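Long-range contacts in CELL WALL surface anchor family protein (Streptococcus pneumoniae, PDB 2X9X), which probably forms the repeating backbone of the pneumococcal pilus, a cell-surface fibre that serves in adhesion: residues 38-43 against 116-121; 10-15 against 257-262; 406-411 against 434-439. The protein carries 1 engineered substitution. All coordinates share one frame; numbering follows the deposited sequence. Where two conformers were deposited one is given.

Contact 1 of 3, residues 38-43 against 116-121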
loop_
_atom_site.group_PDB
_atom_site.type_symbol
_atom_site.label_atom_id
_atom_site.label_comp_id
_atom_site.label_asym_id
_atom_site.label_seq_id
_atom_site.Cartn_x
_atom_site.Cartn_y
_atom_site.Cartn_z
ATOM N N GLU A 38 -12.259 -4.253 0.306
ATOM C CA GLU A 38 -13.442 -3.617 0.889
ATOM C C GLU A 38 -13.261 -3.343 2.379
ATOM O O GLU A 38 -12.910 -4.234 3.153
ATOM C CB GLU A 38 -14.705 -4.455 0.659
ATOM C CG GLU A 38 -15.473 -4.081 -0.601
ATOM C CD GLU A 38 -16.946 -4.447 -0.520
ATOM O OE1 GLU A 38 -17.261 -5.651 -0.468
ATOM O OE2 GLU A 38 -17.793 -3.528 -0.514
ATOM N N TYR A 39 -13.506 -2.100 2.772
ATOM C CA TYR A 39 -13.340 -1.684 4.156
ATOM C C TYR A 39 -14.673 -1.324 4.785
ATOM O O TYR A 39 -15.632 -0.976 4.092
ATOM C CB TYR A 39 -12.443 -0.452 4.234
ATOM C CG TYR A 39 -10.989 -0.696 3.912
ATOM C CD1 TYR A 39 -10.424 -0.176 2.757
ATOM C CD2 TYR A 39 -10.176 -1.420 4.774
ATOM C CE1 TYR A 39 -9.094 -0.378 2.456
ATOM C CE2 TYR A 39 -8.842 -1.628 4.483
ATOM C CZ TYR A 39 -8.307 -1.105 3.321
ATOM O OH TYR A 39 -6.979 -1.300 3.024
ATOM N N GLU A 40 -14.722 -1.384 6.111
ATOM C CA GLU A 40 -15.853 -0.835 6.839
ATOM C C GLU A 40 -15.406 -0.174 8.134
ATOM O O GLU A 40 -14.515 -0.674 8.835
ATOM C CB GLU A 40 -16.926 -1.896 7.108
ATOM C CG GLU A 40 -16.556 -2.933 8.138
ATOM C CD GLU A 40 -17.667 -3.953 8.358
ATOM O OE1 GLU A 40 -17.531 -4.793 9.267
ATOM O OE2 GLU A 40 -18.676 -3.913 7.624
ATOM N N ILE A 41 -16.008 0.976 8.416
ATOM C CA ILE A 41 -15.830 1.676 9.678
ATOM C C ILE A 41 -17.149 1.601 10.422
ATOM O O ILE A 41 -18.190 2.007 9.899
ATOM C CB ILE A 41 -15.506 3.166 9.467
ATOM C CG1 ILE A 41 -14.334 3.344 8.499
ATOM C CG2 ILE A 41 -15.220 3.844 10.809
ATOM C CD1 ILE A 41 -14.189 4.763 7.997
ATOM N N VAL A 42 -17.118 1.068 11.636
ATOM C CA VAL A 42 -18.321 0.997 12.450
ATOM C C VAL A 42 -18.116 1.837 13.695
ATOM O O VAL A 42 -17.135 1.653 14.416
ATOM C CB VAL A 42 -18.656 -0.456 12.840
ATOM C CG1 VAL A 42 -19.909 -0.504 13.695
ATOM C CG2 VAL A 42 -18.830 -1.305 11.593
ATOM N N THR A 43 -19.033 2.772 13.924
ATOM C CA THR A 43 -18.943 3.689 15.057
ATOM C C THR A 43 -20.219 3.648 15.891
ATOM O O THR A 43 -21.316 3.825 15.363
ATOM C CB THR A 43 -18.693 5.137 14.580
ATOM O OG1 THR A 43 -17.604 5.154 13.648
ATOM C CG2 THR A 43 -18.359 6.046 15.759
ATOM N N LYS A 116 -22.310 3.011 10.066
ATOM C CA LYS A 116 -21.486 2.121 9.259
ATOM C C LYS A 116 -21.115 2.798 7.945
ATOM O O LYS A 116 -21.986 3.249 7.198
ATOM C CB LYS A 116 -22.218 0.801 9.009
ATOM C CG LYS A 116 -21.400 -0.260 8.299
ATOM C CD LYS A 116 -22.109 -1.606 8.411
ATOM C CE LYS A 116 -21.845 -2.498 7.216
ATOM N NZ LYS A 116 -22.777 -3.664 7.223
ATOM N N ILE A 117 -19.814 2.887 7.687
ATOM C CA ILE A 117 -19.303 3.485 6.461
ATOM C C ILE A 117 -18.498 2.442 5.712
ATOM O O ILE A 117 -17.520 1.919 6.241
ATOM C CB ILE A 117 -18.385 4.686 6.763
ATOM C CG1 ILE A 117 -19.139 5.756 7.561
ATOM C CG2 ILE A 117 -17.833 5.279 5.474
ATOM C CD1 ILE A 117 -18.235 6.806 8.173
ATOM N N THR A 118 -18.914 2.127 4.490
ATOM C CA THR A 118 -18.187 1.156 3.678
ATOM C C THR A 118 -17.668 1.794 2.397
ATOM O O THR A 118 -18.241 2.761 1.889
ATOM C CB THR A 118 -19.052 -0.074 3.318
ATOM O OG1 THR A 118 -20.180 0.338 2.536
ATOM C CG2 THR A 118 -19.541 -0.788 4.577
ATOM N N TYR A 119 -16.576 1.240 1.886
ATOM C CA TYR A 119 -15.927 1.739 0.679
ATOM C C TYR A 119 -14.819 0.775 0.299
ATOM O O TYR A 119 -14.562 -0.185 1.017
ATOM C CB TYR A 119 -15.343 3.127 0.922
ATOM C CG TYR A 119 -14.484 3.226 2.162
ATOM C CD1 TYR A 119 -13.098 3.162 2.085
ATOM C CD2 TYR A 119 -15.063 3.396 3.411
ATOM C CE1 TYR A 119 -12.312 3.266 3.231
ATOM C CE2 TYR A 119 -14.297 3.491 4.546
ATOM C CZ TYR A 119 -12.921 3.432 4.454
ATOM O OH TYR A 119 -12.179 3.543 5.607
ATOM N N SER A 120 -14.156 1.031 -0.820
ATOM C CA SER A 120 -13.086 0.144 -1.251
ATOM C C SER A 120 -11.878 0.895 -1.791
ATOM O O SER A 120 -11.949 2.089 -2.099
ATOM C CB SER A 120 -13.598 -0.867 -2.286
ATOM O OG SER A 120 -13.950 -0.235 -3.506
ATOM N N ALA A 121 -10.764 0.178 -1.880
ATOM C CA ALA A 121 -9.554 0.684 -2.505
ATOM C C ALA A 121 -8.970 -0.440 -3.348
ATOM O O ALA A 121 -9.219 -1.615 -3.078
ATOM C CB ALA A 121 -8.558 1.145 -1.452
HETATM O O HOH W 1 -20.759 -5.677 7.582
#
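Strands 38-43 and 116-121 run antiparallel, their axes 4.6 Å apart and at 166°, as adjacent strands of a five-stranded sheet in the Cna-B-like domain. Two hydrogen-bonded pairs hold them: Tyr39 with Tyr119, and Ile41 with Ile117. The bond from Tyr39 N to Tyr119 O (2.8 Å) is nearly straight, whereas the return bond from Tyr119 N to Tyr39 O is longer, 3.3 Å.

On the face that carries the tyrosines, Tyr119 lies back across strand 38-43. Its CG sits between the backbone N and the carbonyl carbon (chi1 50°), which brings one ring face under Tyr39 CB, a CH-pi contact at 4.1 Å from CB to the Tyr119 ring centroid. The two rings themselves meet obliquely, with planes at 38°. Ile41 CD1 fills in at the edge of the Tyr119 ring, 3.4 Å from Tyr119 OH, and that hydroxyl is hydrogen-bonded to Asp58.

The other face is mostly polar. Glu40 reaches along an extended chain toward Lys116, but Glu40 OE2 stays 4.1 Å from Lys116 NZ; a water bonds to both, while Glu40 OE1 takes the backbone N of Ala16. The pairing thus separates two chemistries: packed aromatic and aliphatic groups toward the domain interior, and on the other side of the sheet opposite charges bridged by a water.

Contact 2 of 3, residues 10-15 against 257-262. With NA (sodium ion), chain C.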
loop_
_atom_site.group_PDB
_atom_site.type_symbol
_atom_site.label_atom_id
_atom_site.label_comp_id
_atom_site.label_asym_id
_atom_site.label_seq_id
_atom_site.Cartn_x
_atom_site.Cartn_y
_atom_site.Cartn_z
ATOM N N LYS A 10 -12.281 -0.249 12.638
ATOM C CA LYS A 10 -12.181 -0.363 11.189
ATOM C C LYS A 10 -11.572 -1.709 10.854
ATOM O O LYS A 10 -10.635 -2.151 11.513
ATOM C CB LYS A 10 -11.313 0.739 10.584
ATOM C CG LYS A 10 -11.117 0.524 9.102
ATOM C CD LYS A 10 -10.215 1.544 8.451
ATOM C CE LYS A 10 -10.160 1.255 6.964
ATOM N NZ LYS A 10 -9.545 2.351 6.194
ATOM N N ASP A 11 -12.101 -2.362 9.829
ATOM C CA ASP A 11 -11.555 -3.640 9.403
ATOM C C ASP A 11 -12.043 -3.905 7.992
ATOM O O ASP A 11 -12.722 -3.065 7.388
ATOM C CB ASP A 11 -12.003 -4.757 10.352
ATOM C CG ASP A 11 -10.986 -5.889 10.461
ATOM O OD1 ASP A 11 -10.251 -6.151 9.485
ATOM O OD2 ASP A 11 -10.929 -6.526 11.532
ATOM N N PHE A 12 -11.690 -5.066 7.459
ATOM C CA PHE A 12 -12.231 -5.490 6.178
ATOM C C PHE A 12 -13.734 -5.687 6.337
ATOM O O PHE A 12 -14.216 -5.980 7.437
ATOM C CB PHE A 12 -11.534 -6.765 5.707
ATOM C CG PHE A 12 -10.043 -6.619 5.602
ATOM C CD1 PHE A 12 -9.194 -7.398 6.374
ATOM C CD2 PHE A 12 -9.492 -5.665 4.762
ATOM C CE1 PHE A 12 -7.820 -7.247 6.286
ATOM C CE2 PHE A 12 -8.116 -5.508 4.671
ATOM C CZ PHE A 12 -7.282 -6.300 5.433
ATOM N N LYS A 13 -14.473 -5.499 5.251
ATOM C CA LYS A 13 -15.931 -5.594 5.292
ATOM C C LYS A 13 -16.395 -6.897 5.934
ATOM O O LYS A 13 -16.006 -7.984 5.504
ATOM C CB LYS A 13 -16.517 -5.451 3.885
ATOM C CG LYS A 13 -18.018 -5.703 3.792
ATOM C CD LYS A 13 -18.815 -4.630 4.505
ATOM C CE LYS A 13 -20.291 -4.684 4.111
ATOM N NZ LYS A 13 -20.973 -5.938 4.552
ATOM N N GLY A 14 -17.221 -6.776 6.970
ATOM C CA GLY A 14 -17.770 -7.931 7.660
ATOM C C GLY A 14 -17.008 -8.333 8.912
ATOM O O GLY A 14 -17.452 -9.209 9.657
ATOM N N LYS A 15 -15.865 -7.696 9.152
ATOM C CA LYS A 15 -15.026 -8.059 10.290
ATOM C C LYS A 15 -15.010 -7.014 11.405
ATOM O O LYS A 15 -14.634 -7.319 12.538
ATOM C CB LYS A 15 -13.592 -8.339 9.836
ATOM C CG LYS A 15 -13.475 -9.354 8.713
ATOM C CD LYS A 15 -12.026 -9.762 8.500
ATOM C CE LYS A 15 -11.561 -10.740 9.567
ATOM N NZ LYS A 15 -12.263 -12.049 9.449
ATOM N N THR A 257 -7.486 0.559 15.375
ATOM C CA THR A 257 -6.341 -0.131 14.791
ATOM C C THR A 257 -6.723 -0.682 13.419
ATOM O O THR A 257 -7.578 -1.563 13.305
ATOM C CB THR A 257 -5.833 -1.275 15.693
ATOM O OG1 THR A 257 -5.520 -0.759 16.994
ATOM C CG2 THR A 257 -4.585 -1.913 15.095
ATOM N N GLU A 258 -6.092 -0.155 12.375
ATOM C CA GLU A 258 -6.420 -0.554 11.008
ATOM C C GLU A 258 -5.780 -1.875 10.602
ATOM O O GLU A 258 -4.670 -2.199 11.036
ATOM C CB GLU A 258 -5.990 0.521 10.007
ATOM C CG GLU A 258 -6.785 1.801 10.068
ATOM C CD GLU A 258 -6.361 2.688 11.209
ATOM O OE1 GLU A 258 -5.256 2.491 11.767
ATOM O OE2 GLU A 258 -7.144 3.590 11.544
ATOM N N PRO A 259 -6.469 -2.631 9.735
ATOM C CA PRO A 259 -5.871 -3.843 9.171
ATOM C C PRO A 259 -4.799 -3.471 8.150
ATOM O O PRO A 259 -4.606 -2.289 7.859
ATOM C CB PRO A 259 -7.052 -4.526 8.479
ATOM C CG PRO A 259 -7.983 -3.412 8.130
ATOM C CD PRO A 259 -7.807 -2.351 9.183
ATOM N N LYS A 260 -4.103 -4.470 7.624
ATOM C CA LYS A 260 -3.021 -4.234 6.679
ATOM C C LYS A 260 -3.115 -5.253 5.558
ATOM O O LYS A 260 -3.592 -6.370 5.770
ATOM C CB LYS A 260 -1.667 -4.370 7.382
ATOM C CG LYS A 260 -1.518 -3.513 8.640
ATOM C CD LYS A 260 -1.001 -2.125 8.303
ATOM C CE LYS A 260 -0.999 -1.210 9.522
ATOM N NZ LYS A 260 -2.362 -0.688 9.840
ATOM N N VAL A 261 -2.665 -4.870 4.365
ATOM C CA VAL A 261 -2.606 -5.806 3.246
ATOM C C VAL A 261 -1.185 -5.883 2.692
ATOM O O VAL A 261 -0.399 -4.945 2.837
ATOM C CB VAL A 261 -3.599 -5.442 2.128
ATOM C CG1 VAL A 261 -5.023 -5.388 2.677
ATOM C CG2 VAL A 261 -3.223 -4.127 1.499
ATOM N N VAL A 262 -0.854 -7.005 2.062
ATOM C CA VAL A 262 0.510 -7.222 1.590
ATOM C C VAL A 262 0.553 -8.203 0.421
ATOM O O VAL A 262 -0.246 -9.141 0.360
ATOM C CB VAL A 262 1.402 -7.734 2.737
ATOM C CG1 VAL A 262 1.006 -9.158 3.120
ATOM C CG2 VAL A 262 2.877 -7.651 2.361
HETATM NA NA NA C . -6.298 5.765 12.771
#
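Lys10, whose CD packs on Glu258 CG at 3.8 Å, is no ordinary lysine: within this Cna-B-like fold its NZ is covalently joined to CG of Asn135, the intramolecular isopeptide bond known from Gram-positive pilins, which ties strand 7-12 to strand 133-142, and it is also hydrogen-bonded to Asp58. Lys10 reaches that far by running fully extended, with CG anti to the backbone N (chi1 175°).

No hydrogen bond joins 10-15 to 257-262; the two segments meet mainly by packing round Pro259. The pyrrolidine ring lies over one face of Phe12, with Pro259 CB 3.9 Å from the Phe12 ring centroid and 28° off the normal, a CH-pi contact. Val261 CG1 also touches this ring, 3.7 Å from Phe12 CZ, while the carbonyl O of Lys260 lies in plane at the ring edge. Asp11 comes in beside the proline, its OD1 lying 3.7 Å from Pro259 CB. The same oxygen accepts a hydrogen bond from the neighbouring Phe12 N at 2.7 Å, met on the anti side.

Between the segments, Lys25 NZ bonds to the carbonyls of both Lys10 and Thr257, linking two backbones that do not bond directly. Glu258 bends at chi2 (79°), which turns its carboxylate aside to the sodium site completed by Asp136, Val137 and Asp255. There it binds through a single oxygen, OE2, at 2.6 Å from the sodium ion.

Contact 3 of 3, residues 406-411 against 434-439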
loop_
_atom_site.group_PDB
_atom_site.type_symbol
_atom_site.label_atom_id
_atom_site.label_comp_id
_atom_site.label_asym_id
_atom_site.label_seq_id
_atom_site.Cartn_x
_atom_site.Cartn_y
_atom_site.Cartn_z
ATOM N N SER A 406 10.722 -29.982 -18.341
ATOM C CA SER A 406 9.866 -30.047 -17.163
ATOM C C SER A 406 9.615 -28.659 -16.595
ATOM O O SER A 406 10.451 -27.760 -16.729
ATOM C CB SER A 406 10.502 -30.929 -16.089
ATOM O OG SER A 406 10.869 -32.191 -16.619
ATOM N N ARG A 407 8.461 -28.483 -15.965
ATOM C CA ARG A 407 8.192 -27.252 -15.240
ATOM C C ARG A 407 8.981 -27.264 -13.937
ATOM O O ARG A 407 9.359 -28.329 -13.437
ATOM C CB ARG A 407 6.693 -27.098 -14.975
ATOM C CG ARG A 407 5.893 -26.826 -16.237
ATOM C CD ARG A 407 4.416 -26.626 -15.945
ATOM N NE ARG A 407 3.663 -26.413 -17.174
ATOM C CZ ARG A 407 2.337 -26.423 -17.247
ATOM N NH1 ARG A 407 1.614 -26.640 -16.157
ATOM N NH2 ARG A 407 1.734 -26.223 -18.414
ATOM N N GLN A 408 9.256 -26.086 -13.394
ATOM C CA GLN A 408 9.973 -26.024 -12.129
ATOM C C GLN A 408 9.126 -25.413 -11.029
ATOM O O GLN A 408 8.696 -24.264 -11.116
ATOM C CB GLN A 408 11.288 -25.266 -12.255
ATOM C CG GLN A 408 12.081 -25.276 -10.959
ATOM C CD GLN A 408 13.530 -24.891 -11.154
ATOM O OE1 GLN A 408 14.085 -25.038 -12.245
ATOM N NE2 GLN A 408 14.156 -24.399 -10.092
ATOM N N LYS A 409 8.901 -26.207 -9.992
ATOM C CA LYS A 409 8.093 -25.811 -8.852
ATOM C C LYS A 409 8.766 -24.703 -8.050
ATOM O O LYS A 409 9.985 -24.720 -7.834
ATOM C CB LYS A 409 7.858 -27.034 -7.964
ATOM C CG LYS A 409 6.997 -26.807 -6.734
ATOM C CD LYS A 409 6.932 -28.098 -5.915
ATOM C CE LYS A 409 5.976 -27.998 -4.743
ATOM N NZ LYS A 409 5.886 -29.299 -4.017
ATOM N N PHE A 410 7.971 -23.726 -7.633
ATOM C CA PHE A 410 8.420 -22.755 -6.642
ATOM C C PHE A 410 7.302 -22.378 -5.677
ATOM O O PHE A 410 6.116 -22.466 -6.006
ATOM C CB PHE A 410 9.074 -21.518 -7.281
ATOM C CG PHE A 410 8.142 -20.662 -8.108
ATOM C CD1 PHE A 410 7.551 -19.529 -7.563
ATOM C CD2 PHE A 410 7.908 -20.954 -9.445
ATOM C CE1 PHE A 410 6.718 -18.720 -8.329
ATOM C CE2 PHE A 410 7.081 -20.153 -10.214
ATOM C CZ PHE A 410 6.487 -19.029 -9.656
ATOM N N GLU A 411 7.688 -21.998 -4.467
ATOM C CA GLU A 411 6.723 -21.633 -3.441
ATOM C C GLU A 411 6.794 -20.144 -3.145
ATOM O O GLU A 411 7.863 -19.612 -2.845
ATOM C CB GLU A 411 6.983 -22.426 -2.159
ATOM C CG GLU A 411 7.078 -23.930 -2.354
ATOM C CD GLU A 411 5.724 -24.603 -2.396
ATOM O OE1 GLU A 411 5.681 -25.851 -2.496
ATOM O OE2 GLU A 411 4.704 -23.885 -2.321
ATOM N N ASP A 434 18.843 -15.798 -1.898
ATOM C CA ASP A 434 17.447 -15.376 -1.903
ATOM C C ASP A 434 16.726 -15.606 -3.232
ATOM O O ASP A 434 15.688 -14.994 -3.496
ATOM C CB ASP A 434 17.334 -13.903 -1.482
ATOM C CG ASP A 434 18.191 -12.971 -2.334
ATOM O OD1 ASP A 434 18.973 -13.454 -3.180
ATOM O OD2 ASP A 434 18.078 -11.738 -2.154
ATOM N N ALA A 435 17.263 -16.499 -4.057
ATOM C CA ALA A 435 16.659 -16.798 -5.352
ATOM C C ALA A 435 16.570 -18.297 -5.627
ATOM O O ALA A 435 17.370 -19.087 -5.113
ATOM C CB ALA A 435 17.422 -16.097 -6.474
ATOM N N THR A 436 15.591 -18.672 -6.443
ATOM C CA THR A 436 15.453 -20.035 -6.940
ATOM C C THR A 436 16.413 -20.250 -8.102
ATOM O O THR A 436 16.494 -19.425 -9.015
ATOM C CB THR A 436 14.013 -20.307 -7.426
ATOM O OG1 THR A 436 13.128 -20.338 -6.300
ATOM C CG2 THR A 436 13.932 -21.633 -8.163
ATOM N N LYS A 437 17.141 -21.359 -8.053
ATOM C CA LYS A 437 18.139 -21.680 -9.060
ATOM C C LYS A 437 17.508 -22.496 -10.185
ATOM O O LYS A 437 16.926 -23.554 -9.939
ATOM C CB LYS A 437 19.271 -22.466 -8.402
ATOM C CG LYS A 437 20.492 -22.677 -9.257
ATOM C CD LYS A 437 21.602 -23.281 -8.397
ATOM C CE LYS A 437 22.773 -23.771 -9.209
ATOM N NZ LYS A 437 23.777 -24.401 -8.306
ATOM N N VAL A 438 17.611 -21.997 -11.413
ATOM C CA VAL A 438 17.080 -22.705 -12.575
ATOM C C VAL A 438 18.229 -23.128 -13.487
ATOM O O VAL A 438 18.903 -22.287 -14.087
ATOM C CB VAL A 438 16.078 -21.832 -13.361
ATOM C CG1 VAL A 438 15.453 -22.632 -14.502
ATOM C CG2 VAL A 438 14.998 -21.300 -12.429
ATOM N N VAL A 439 18.451 -24.436 -13.581
ATOM C CA VAL A 439 19.634 -24.965 -14.256
ATOM C C VAL A 439 19.357 -25.416 -15.690
ATOM O O VAL A 439 18.468 -26.232 -15.935
ATOM C CB VAL A 439 20.229 -26.151 -13.471
ATOM C CG1 VAL A 439 21.545 -26.591 -14.093
ATOM C CG2 VAL A 439 20.424 -25.774 -12.010
HETATM O O HOH W 2 16.482 -26.269 -12.386
#
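Gln408 points its flat amide straight across at the backbone of 436-439, where Thr436 and Val438 meet opposite ends of it, Thr436 CG2 at NE2 and Val438 at OE1, both from the same side of its plane. The strands belong to different sheets of a beta sandwich, consistent with a prealbumin-like fold: 408-412 is the outermost strand of a four-stranded sheet, while 436-439 pairs with 260-271. They run antiparallel at 174° but 9.2 Å apart between axes, too far for backbone hydrogen bonding, and a side chain spans the distance instead.

Its CG swings opposite the backbone N (chi1 -176°) and the rest of the chain is extended, giving the glutamine the length to reach over. NE2 donates to Lys437 O at 2.9 Å in an almost straight bond that stays in the plane of the amide, although it meets the carbonyl from above the carbonyl plane. OE1 takes a hydrogen from a water, which in turn accepts from Val439 N. The amide thus has both ends tied to strand 436-439, one directly and one through the water, which would hold its rotation.

Methyl groups of both residues pack against one face of it. Thr436 sets CG2 3.4 Å from Gln408 NE2, while its OG1 is hydrogen-bonded to Lys266. Phe410 starts toward the other strand at CB, but its ring turns off into the sandwich, edge-to-face with Phe268. Val438 also touches Leu392 and Phe283; its CG1 lies 3.6 Å from Gln408 OE1.

How the contacts relate
Contacts 1 and 2 are both buried and adjoin: strands 7-12 and 36-45 are sheet neighbours, with Glu38 O and Glu40 N bonded to Lys13 N and Asp11 O. Contact 1 is true strand pairing; contact 2 joins that sheet to the start of strand 260-271 by packing alone, beside a covalent crosslink and a sodium site. Contact 3 stands apart, its centre about 40 Å from that of contact 1, and is only partly buried; there the strands face each other across two sheets, and a glutamine and a water do the bridging. Strand 260-271 relates the two ends: contact 2 lies at its beginning, and strand 436-439 of contact 3 pairs with it farther along.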